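Local coordinates for IroE-like serine hydrolase (Shewanella oneidensis, PDB 3GFF), which probably hydrolyses ester bonds as a serine hydrolase of the esterase D family, built on an alpha/beta-hydrolase fold, at residues 24-29 / 87-92; 63-66 / 72-75; 182-187 / 224-229. One frame throughout, in Å; residues are numbered along the deposited sequence.

Interaction 1. Residues 24-29 / 87-92; sequences ETREYV and MRDYTP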
loop_
_atom_site.group_PDB
_atom_site.type_symbol
_atom_site.label_atom_id
_atom_site.label_comp_id
_atom_site.label_asym_id
_atom_site.label_seq_id
_atom_site.Cartn_x
_atom_site.Cartn_y
_atom_site.Cartn_z
ATOM N N GLU A 24 -17.685 18.220 -23.075
ATOM C CA GLU A 24 -17.023 16.968 -23.461
ATOM C C GLU A 24 -17.610 15.803 -22.693
ATOM O O GLU A 24 -18.356 15.975 -21.735
ATOM C CB GLU A 24 -15.498 17.044 -23.186
ATOM C CG GLU A 24 -15.144 17.299 -21.734
ATOM C CD GLU A 24 -13.647 17.572 -21.467
ATOM O OE1 GLU A 24 -12.879 17.884 -22.399
ATOM O OE2 GLU A 24 -13.246 17.523 -20.293
ATOM N N THR A 25 -17.255 14.610 -23.141
ATOM C CA THR A 25 -17.574 13.382 -22.454
ATOM C C THR A 25 -16.522 13.210 -21.372
ATOM O O THR A 25 -15.329 13.396 -21.626
ATOM C CB THR A 25 -17.446 12.190 -23.395
ATOM O OG1 THR A 25 -18.271 12.424 -24.535
ATOM C CG2 THR A 25 -17.877 10.878 -22.694
ATOM N N ARG A 26 -16.976 12.893 -20.167
ATOM C CA ARG A 26 -16.111 12.639 -19.055
ATOM C C ARG A 26 -16.272 11.183 -18.601
ATOM O O ARG A 26 -17.377 10.718 -18.415
ATOM C CB ARG A 26 -16.399 13.621 -17.900
ATOM C CG ARG A 26 -15.672 14.954 -17.990
ATOM C CD ARG A 26 -14.175 14.677 -18.175
ATOM N NE ARG A 26 -13.311 15.770 -17.790
ATOM C CZ ARG A 26 -12.380 15.741 -16.846
ATOM N NH1 ARG A 26 -12.071 14.661 -16.169
ATOM N NH2 ARG A 26 -11.689 16.828 -16.617
ATOM N N GLU A 27 -15.154 10.478 -18.442
ATOM C CA GLU A 27 -15.148 9.101 -17.963
ATOM C C GLU A 27 -14.716 9.013 -16.510
ATOM O O GLU A 27 -13.941 9.849 -15.982
ATOM C CB GLU A 27 -14.248 8.208 -18.836
ATOM C CG GLU A 27 -14.815 8.004 -20.221
ATOM C CD GLU A 27 -13.918 7.178 -21.131
ATOM O OE1 GLU A 27 -12.685 7.095 -20.909
ATOM O OE2 GLU A 27 -14.467 6.617 -22.099
ATOM N N TYR A 28 -15.269 8.012 -15.852
ATOM C CA TYR A 28 -14.950 7.749 -14.468
ATOM C C TYR A 28 -15.249 6.297 -14.109
ATOM O O TYR A 28 -15.979 5.604 -14.817
ATOM C CB TYR A 28 -15.679 8.732 -13.545
ATOM C CG TYR A 28 -17.176 8.621 -13.487
ATOM C CD1 TYR A 28 -17.973 9.315 -14.377
ATOM C CD2 TYR A 28 -17.795 7.857 -12.512
ATOM C CE1 TYR A 28 -19.341 9.256 -14.295
ATOM C CE2 TYR A 28 -19.156 7.789 -12.425
ATOM C CZ TYR A 28 -19.930 8.500 -13.307
ATOM O OH TYR A 28 -21.299 8.418 -13.265
ATOM N N VAL A 29 -14.676 5.854 -12.998
ATOM C CA VAL A 29 -14.841 4.495 -12.492
ATOM C C VAL A 29 -15.360 4.523 -11.046
ATOM O O VAL A 29 -15.012 5.405 -10.278
ATOM C CB VAL A 29 -13.501 3.700 -12.540
ATOM C CG1 VAL A 29 -13.172 3.241 -13.947
ATOM C CG2 VAL A 29 -12.350 4.536 -11.942
HETATM N N MSE A 87 -3.706 19.633 -17.611
HETATM C CA MSE A 87 -3.155 20.946 -17.305
HETATM C C MSE A 87 -4.266 21.989 -17.238
HETATM O O MSE A 87 -4.135 22.978 -16.561
HETATM C CB MSE A 87 -2.062 21.362 -18.289
HETATM C CG MSE A 87 -0.704 20.646 -18.075
HETATM SE SE MSE A 87 0.054 20.932 -16.274
HETATM C CE MSE A 87 0.219 22.825 -16.489
ATOM N N ARG A 88 -5.361 21.751 -17.923
ATOM C CA ARG A 88 -6.450 22.705 -17.946
ATOM C C ARG A 88 -7.243 22.599 -16.670
ATOM O O ARG A 88 -7.490 23.608 -16.038
ATOM C CB ARG A 88 -7.361 22.452 -19.141
ATOM C CG ARG A 88 -8.492 23.458 -19.362
ATOM C CD ARG A 88 -9.526 22.851 -20.301
ATOM N NE ARG A 88 -10.143 21.673 -19.695
ATOM C CZ ARG A 88 -10.961 20.830 -20.317
ATOM N NH1 ARG A 88 -11.288 21.005 -21.598
ATOM N NH2 ARG A 88 -11.460 19.790 -19.657
ATOM N N ASP A 89 -7.580 21.368 -16.270
ATOM C CA ASP A 89 -8.477 21.120 -15.152
ATOM C C ASP A 89 -7.853 21.108 -13.780
ATOM O O ASP A 89 -8.553 21.299 -12.814
ATOM C CB ASP A 89 -9.157 19.772 -15.340
ATOM C CG ASP A 89 -10.017 19.709 -16.592
ATOM O OD1 ASP A 89 -10.512 20.767 -17.049
ATOM O OD2 ASP A 89 -10.206 18.588 -17.120
ATOM N N TYR A 90 -6.553 20.871 -13.687
ATOM C CA TYR A 90 -5.904 20.735 -12.391
ATOM C C TYR A 90 -5.163 21.974 -11.939
ATOM O O TYR A 90 -4.595 21.963 -10.851
ATOM C CB TYR A 90 -4.987 19.489 -12.386
ATOM C CG TYR A 90 -5.708 18.163 -12.238
ATOM C CD1 TYR A 90 -7.051 18.028 -12.560
ATOM C CD2 TYR A 90 -5.019 17.022 -11.864
ATOM C CE1 TYR A 90 -7.697 16.838 -12.446
ATOM C CE2 TYR A 90 -5.678 15.779 -11.757
ATOM C CZ TYR A 90 -7.010 15.699 -12.068
ATOM O OH TYR A 90 -7.704 14.487 -12.007
ATOM N N THR A 91 -5.180 23.029 -12.765
ATOM C CA THR A 91 -4.497 24.293 -12.455
ATOM C C THR A 91 -5.490 25.396 -12.112
ATOM O O THR A 91 -6.428 25.639 -12.840
ATOM C CB THR A 91 -3.523 24.710 -13.595
ATOM O OG1 THR A 91 -4.207 24.803 -14.848
ATOM C CG2 THR A 91 -2.374 23.666 -13.708
ATOM N N PRO A 92 -5.320 26.020 -10.939
ATOM C CA PRO A 92 -6.239 27.054 -10.486
ATOM C C PRO A 92 -6.009 28.419 -11.120
ATOM O O PRO A 92 -6.961 29.225 -11.206
ATOM C CB PRO A 92 -5.989 27.095 -8.983
ATOM C CG PRO A 92 -4.546 26.636 -8.814
ATOM C CD PRO A 92 -4.254 25.731 -9.954
#
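E24 and R88 reach for each other from opposite directions, the glutamate from the strand 24-31 and the arginine from the short helix 86-89, and their ends join in a salt bridge. R88 NH2 donates a hydrogen bond to E24 OE2 at 3.0 Å. The oxygen lies almost exactly in the plane of the guanidinium, at its edge, whereas the nitrogen stands above the carboxylate plane, the two planes being turned 42° apart. The same oxygen accepts a second bond, from R26 NE at 3.1 Å, and the two donors come to it from opposite faces of the carboxylate. T84 OG1 is a further hydrogen-bond partner of E24 OE2, so this one oxygen has three partners. On the helix, R88 grips D89 side-on: NE and NH2 both bond D89 OD1, at 2.8 and 2.9 Å, NH2 on its syn lone pair and NE from above the carboxylate plane. A bend at chi3 (64°) turns the R88 guanidinium edge to this neighbouring carboxylate while NH2 still reaches E24. R26 and D89 also approach from opposite directions, the carboxylate at the guanidinium edge, but the modelled atoms are too close, so the salt bridge between them is doubtful in detail. Two long arginines suit this place because the backbones stay far apart, the nearest CA atoms, those of R26 and D89, being 12.1 Å from each other. F117 of helix 114-132 packs on both R26 and D89. With one acid and one arginine on each segment, the four residues form a salt-bridge network joining an antiparallel strand of the alpha/beta-hydrolase sheet to a short helix.

Interaction 2. Residues 63-66 / 72-75; sequences QFLS and QIPK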
loop_
_atom_site.group_PDB
_atom_site.type_symbol
_atom_site.label_atom_id
_atom_site.label_comp_id
_atom_site.label_asym_id
_atom_site.label_seq_id
_atom_site.Cartn_x
_atom_site.Cartn_y
_atom_site.Cartn_z
ATOM N N GLN A 63 -9.954 -0.713 -0.314
ATOM C CA GLN A 63 -10.743 -1.913 -0.070
ATOM C C GLN A 63 -10.002 -2.841 0.896
ATOM O O GLN A 63 -10.621 -3.467 1.714
ATOM C CB GLN A 63 -11.015 -2.637 -1.385
ATOM C CG GLN A 63 -12.015 -1.914 -2.316
ATOM C CD GLN A 63 -13.494 -2.261 -2.054
ATOM O OE1 GLN A 63 -13.840 -3.405 -1.680
ATOM N NE2 GLN A 63 -14.385 -1.288 -2.293
ATOM N N PHE A 64 -8.681 -2.955 0.786
ATOM C CA PHE A 64 -7.904 -3.796 1.705
ATOM C C PHE A 64 -8.025 -3.268 3.146
ATOM O O PHE A 64 -8.329 -4.008 4.057
ATOM C CB PHE A 64 -6.419 -3.901 1.295
ATOM C CG PHE A 64 -5.558 -4.636 2.308
ATOM C CD1 PHE A 64 -5.407 -6.007 2.258
ATOM C CD2 PHE A 64 -4.903 -3.924 3.317
ATOM C CE1 PHE A 64 -4.639 -6.664 3.176
ATOM C CE2 PHE A 64 -4.142 -4.571 4.251
ATOM C CZ PHE A 64 -4.004 -5.952 4.175
ATOM N N LEU A 65 -7.828 -1.975 3.331
ATOM C CA LEU A 65 -7.909 -1.372 4.667
ATOM C C LEU A 65 -9.279 -1.493 5.356
ATOM O O LEU A 65 -9.361 -1.288 6.565
ATOM C CB LEU A 65 -7.491 0.099 4.610
ATOM C CG LEU A 65 -6.005 0.450 4.444
ATOM C CD1 LEU A 65 -5.829 1.911 4.229
ATOM C CD2 LEU A 65 -5.264 0.044 5.666
ATOM N N SER A 66 -10.339 -1.831 4.619
ATOM C CA SER A 66 -11.688 -1.959 5.221
ATOM C C SER A 66 -12.307 -3.341 5.118
ATOM O O SER A 66 -13.514 -3.483 5.270
ATOM C CB SER A 66 -12.640 -0.956 4.590
ATOM O OG SER A 66 -12.657 -1.126 3.189
ATOM N N GLN A 72 -9.636 -1.366 9.318
ATOM C CA GLN A 72 -8.864 -0.223 9.743
ATOM C C GLN A 72 -9.549 1.067 9.348
ATOM O O GLN A 72 -9.356 2.105 9.994
ATOM C CB GLN A 72 -7.453 -0.313 9.155
ATOM C CG GLN A 72 -6.728 -1.595 9.579
ATOM C CD GLN A 72 -6.505 -1.672 11.081
ATOM O OE1 GLN A 72 -5.803 -0.840 11.656
ATOM N NE2 GLN A 72 -7.081 -2.680 11.715
ATOM N N ILE A 73 -10.316 1.035 8.265
ATOM C CA ILE A 73 -11.088 2.199 7.901
ATOM C C ILE A 73 -12.484 1.676 7.604
ATOM O O ILE A 73 -12.653 0.473 7.443
ATOM C CB ILE A 73 -10.453 2.988 6.740
ATOM C CG1 ILE A 73 -10.417 2.169 5.446
ATOM C CG2 ILE A 73 -9.041 3.471 7.107
ATOM C CD1 ILE A 73 -9.858 2.938 4.250
ATOM N N PRO A 74 -13.499 2.557 7.572
ATOM C CA PRO A 74 -14.825 2.071 7.223
ATOM C C PRO A 74 -14.966 1.813 5.717
ATOM O O PRO A 74 -14.077 2.156 4.915
ATOM C CB PRO A 74 -15.753 3.193 7.696
ATOM C CG PRO A 74 -14.941 4.396 7.776
ATOM C CD PRO A 74 -13.491 3.999 7.856
ATOM N N LYS A 75 -16.079 1.202 5.345
ATOM C CA LYS A 75 -16.383 0.959 3.940
ATOM C C LYS A 75 -16.689 2.285 3.228
ATOM O O LYS A 75 -17.312 3.140 3.789
ATOM C CB LYS A 75 -17.579 0.010 3.841
ATOM C CG LYS A 75 -17.344 -1.404 4.432
ATOM C CD LYS A 75 -16.436 -2.190 3.564
ATOM C CE LYS A 75 -16.351 -3.684 3.953
ATOM N NZ LYS A 75 -15.718 -3.924 5.274
#
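Two backbone hydrogen bonds converge on one acceptor, L65 O, near the C-terminal end of helix 51-65. Q72 N meets it at 2.8 Å, nearly along the C=O axis, while I73 N comes at 3.0 Å from well above the carbonyl plane, so successive amides share the oxygen from different directions. A carbonyl near a helix C-terminus commonly lacks its helical donor, and here the returning chain supplies two. A weaker CA-H...O contact follows, S66 CA to I73 O at 3.4 Å. The two hydrogen bonds close the short connection in the second half of the beta-alpha-beta crossover from strand 43-48 through helix 51-65 to strand 77-81, its parallel neighbour in the sheet of the alpha/beta-hydrolase fold. Apolar packing adds to these bonds. L65 CB rests against both CG1 and CD1 of I73, 3.7 Å from each, the two side chains crossing obliquely. I73 places CG1 between its backbone N and carbonyl carbon (chi1 64°), which directs the longer branch at L65. Shortening this isoleucine to an alanine would probably open a gap beside L65 CB and take away the packing that both CG1 and CD1 give it. L65 CD2 also touches Q72 CB, at 4.1 Å. Among the polar ends, S66 OG, just past the helix, bonds back to L62 O, and the Q72 amide bonds M70 O and R260. The second subunit also approaches, its T246 packing on Q72.

Interaction 3. Residues 182-187 / 224-229; sequences LLEERV and ADKLTK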
loop_
_atom_site.group_PDB
_atom_site.type_symbol
_atom_site.label_atom_id
_atom_site.label_comp_id
_atom_site.label_asym_id
_atom_site.label_seq_id
_atom_site.Cartn_x
_atom_site.Cartn_y
_atom_site.Cartn_z
ATOM N N LEU A 182 -2.096 33.338 -2.841
ATOM C CA LEU A 182 -3.568 33.262 -2.746
ATOM C C LEU A 182 -3.994 32.249 -1.699
ATOM O O LEU A 182 -4.939 32.492 -0.948
ATOM C CB LEU A 182 -4.193 32.888 -4.088
ATOM C CG LEU A 182 -4.433 34.032 -5.063
ATOM C CD1 LEU A 182 -3.369 35.106 -4.971
ATOM C CD2 LEU A 182 -4.595 33.465 -6.465
ATOM N N LEU A 183 -3.287 31.124 -1.643
ATOM C CA LEU A 183 -3.567 30.093 -0.628
ATOM C C LEU A 183 -3.282 30.569 0.786
ATOM O O LEU A 183 -4.090 30.350 1.695
ATOM C CB LEU A 183 -2.757 28.818 -0.856
ATOM C CG LEU A 183 -3.309 27.668 -1.642
ATOM C CD1 LEU A 183 -2.319 26.521 -1.455
ATOM C CD2 LEU A 183 -4.678 27.277 -1.129
ATOM N N GLU A 184 -2.112 31.182 0.965
ATOM C CA GLU A 184 -1.716 31.725 2.244
ATOM C C GLU A 184 -2.748 32.760 2.738
ATOM O O GLU A 184 -3.054 32.805 3.916
ATOM C CB GLU A 184 -0.343 32.386 2.117
ATOM C CG GLU A 184 0.820 31.410 1.929
ATOM C CD GLU A 184 2.124 32.120 1.608
ATOM O OE1 GLU A 184 2.090 33.302 1.219
ATOM O OE2 GLU A 184 3.181 31.495 1.711
ATOM N N GLU A 185 -3.233 33.610 1.831
ATOM C CA GLU A 185 -4.251 34.599 2.150
ATOM C C GLU A 185 -5.502 33.910 2.717
ATOM O O GLU A 185 -6.098 34.377 3.680
ATOM C CB GLU A 185 -4.596 35.418 0.912
ATOM C CG GLU A 185 -3.467 36.343 0.537
ATOM C CD GLU A 185 -3.732 37.279 -0.633
ATOM O OE1 GLU A 185 -4.837 37.263 -1.254
ATOM O OE2 GLU A 185 -2.788 38.060 -0.905
ATOM N N ARG A 186 -5.862 32.770 2.146
ATOM C CA ARG A 186 -7.027 32.034 2.618
ATOM C C ARG A 186 -6.827 31.485 4.033
ATOM O O ARG A 186 -7.750 31.530 4.838
ATOM C CB ARG A 186 -7.370 30.901 1.660
ATOM C CG ARG A 186 -8.594 30.099 2.081
ATOM C CD ARG A 186 -9.842 30.891 2.034
ATOM N NE ARG A 186 -10.995 30.206 2.643
ATOM C CZ ARG A 186 -11.341 30.298 3.926
ATOM N NH1 ARG A 186 -10.599 31.019 4.742
ATOM N NH2 ARG A 186 -12.431 29.677 4.402
ATOM N N VAL A 187 -5.634 30.948 4.298
ATOM C CA VAL A 187 -5.214 30.410 5.621
ATOM C C VAL A 187 -5.323 31.487 6.730
ATOM O O VAL A 187 -6.014 31.288 7.736
ATOM C CB VAL A 187 -3.766 29.819 5.510
ATOM C CG1 VAL A 187 -3.101 29.618 6.866
ATOM C CG2 VAL A 187 -3.783 28.541 4.726
ATOM N N ALA A 224 3.026 23.888 5.197
ATOM C CA ALA A 224 2.611 23.028 6.313
ATOM C C ALA A 224 2.978 23.705 7.642
ATOM O O ALA A 224 2.136 23.786 8.551
ATOM C CB ALA A 224 3.301 21.608 6.223
ATOM N N ASP A 225 4.233 24.186 7.738
ATOM C CA ASP A 225 4.706 24.932 8.918
ATOM C C ASP A 225 3.823 26.145 9.143
ATOM O O ASP A 225 3.471 26.438 10.275
ATOM C CB ASP A 225 6.171 25.371 8.795
ATOM C CG ASP A 225 7.165 24.237 9.076
ATOM O OD1 ASP A 225 6.712 23.106 9.406
ATOM O OD2 ASP A 225 8.409 24.472 8.969
ATOM N N LYS A 226 3.429 26.823 8.062
ATOM C CA LYS A 226 2.550 27.989 8.181
ATOM C C LYS A 226 1.174 27.583 8.683
ATOM O O LYS A 226 0.637 28.232 9.584
ATOM C CB LYS A 226 2.461 28.791 6.879
ATOM C CG LYS A 226 1.553 30.012 6.959
ATOM C CD LYS A 226 1.573 30.832 5.680
ATOM C CE LYS A 226 2.666 31.828 5.681
ATOM N NZ LYS A 226 2.301 32.943 6.616
ATOM N N LEU A 227 0.615 26.506 8.141
ATOM C CA LEU A 227 -0.685 26.013 8.605
ATOM C C LEU A 227 -0.640 25.613 10.106
ATOM O O LEU A 227 -1.581 25.862 10.865
ATOM C CB LEU A 227 -1.155 24.831 7.759
ATOM C CG LEU A 227 -1.826 25.094 6.409
ATOM C CD1 LEU A 227 -1.866 23.862 5.637
ATOM C CD2 LEU A 227 -3.239 25.632 6.579
ATOM N N THR A 228 0.457 24.987 10.517
ATOM C CA THR A 228 0.619 24.524 11.890
ATOM C C THR A 228 0.721 25.695 12.850
ATOM O O THR A 228 -0.005 25.740 13.846
ATOM C CB THR A 228 1.898 23.625 12.040
ATOM O OG1 THR A 228 1.774 22.474 11.192
ATOM C CG2 THR A 228 2.099 23.183 13.507
ATOM N N LYS A 229 1.602 26.642 12.523
ATOM C CA LYS A 229 1.834 27.809 13.337
ATOM C C LYS A 229 0.581 28.703 13.416
ATOM O O LYS A 229 0.198 29.134 14.512
ATOM C CB LYS A 229 3.014 28.631 12.793
ATOM C CG LYS A 229 3.616 29.550 13.858
ATOM C CD LYS A 229 4.407 30.734 13.308
ATOM C CE LYS A 229 3.468 31.830 12.789
ATOM N NZ LYS A 229 4.215 33.048 12.371
#
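V187 and L227 meet between two helices of the alpha/beta-hydrolase fold, 178-189 and 215-230, which lie side by side. Apolar packing makes the buried part of the contact. V187 points at the neighbouring helix, and its CG2 comes 3.5 Å from L227 CD2, tighter than usual for two carbons; CG1 stands a little farther from the same methyl, at 4.0 Å. L227 CD2 is thus met by both branches of the valine, the side chains crossing at about a right angle. A beta-branched residue suits this place, where the CA atoms of V187 and L227 come within 7.0 Å and a short, broad side chain fills the interval. F223 and L230 of helix 215-230 also touch V187, while L227 reaches on to L197 and M199 of strand 195-201 and to L235 and F237 of strand 235-241, linking the helix pair to the sheet.

The outer part is aliphatic contact between charged residues. K226 runs out extended (chi1 180°) and then bends at chi3, which lays CD and CE across the side chain of E184, nearly perpendicular to it. Long flexible chains fit this more open border, lending methylenes to the packing while their polar ends stay separate. The opposite charges, E184 OE2 and K226 NZ, are 5.2 Å apart, too far for a salt bridge, and could attract only weakly. Closest between these two residues are E184 CG and K226 CD, at 3.9 Å.

The three contacts join different elements of one chain and do not touch. Interaction 2 is the most buried; along the sequence it falls between the two segments of interaction 1, but its centre is about 27 Å from that one's. Interactions 1 and 3 are partly buried, each with two buried and two partly exposed residues. Their chemistry differs: interaction 1 joins strand to helix through charged side-chain ends, interaction 2 closes a helix-to-loop turn mainly through backbone amides, and interaction 3 packs helix on helix chiefly through aliphatic carbon. Interactions 2 and 3 lie on opposite sides of the chain's centre, and of the three only interaction 2 is reached by the second subunit.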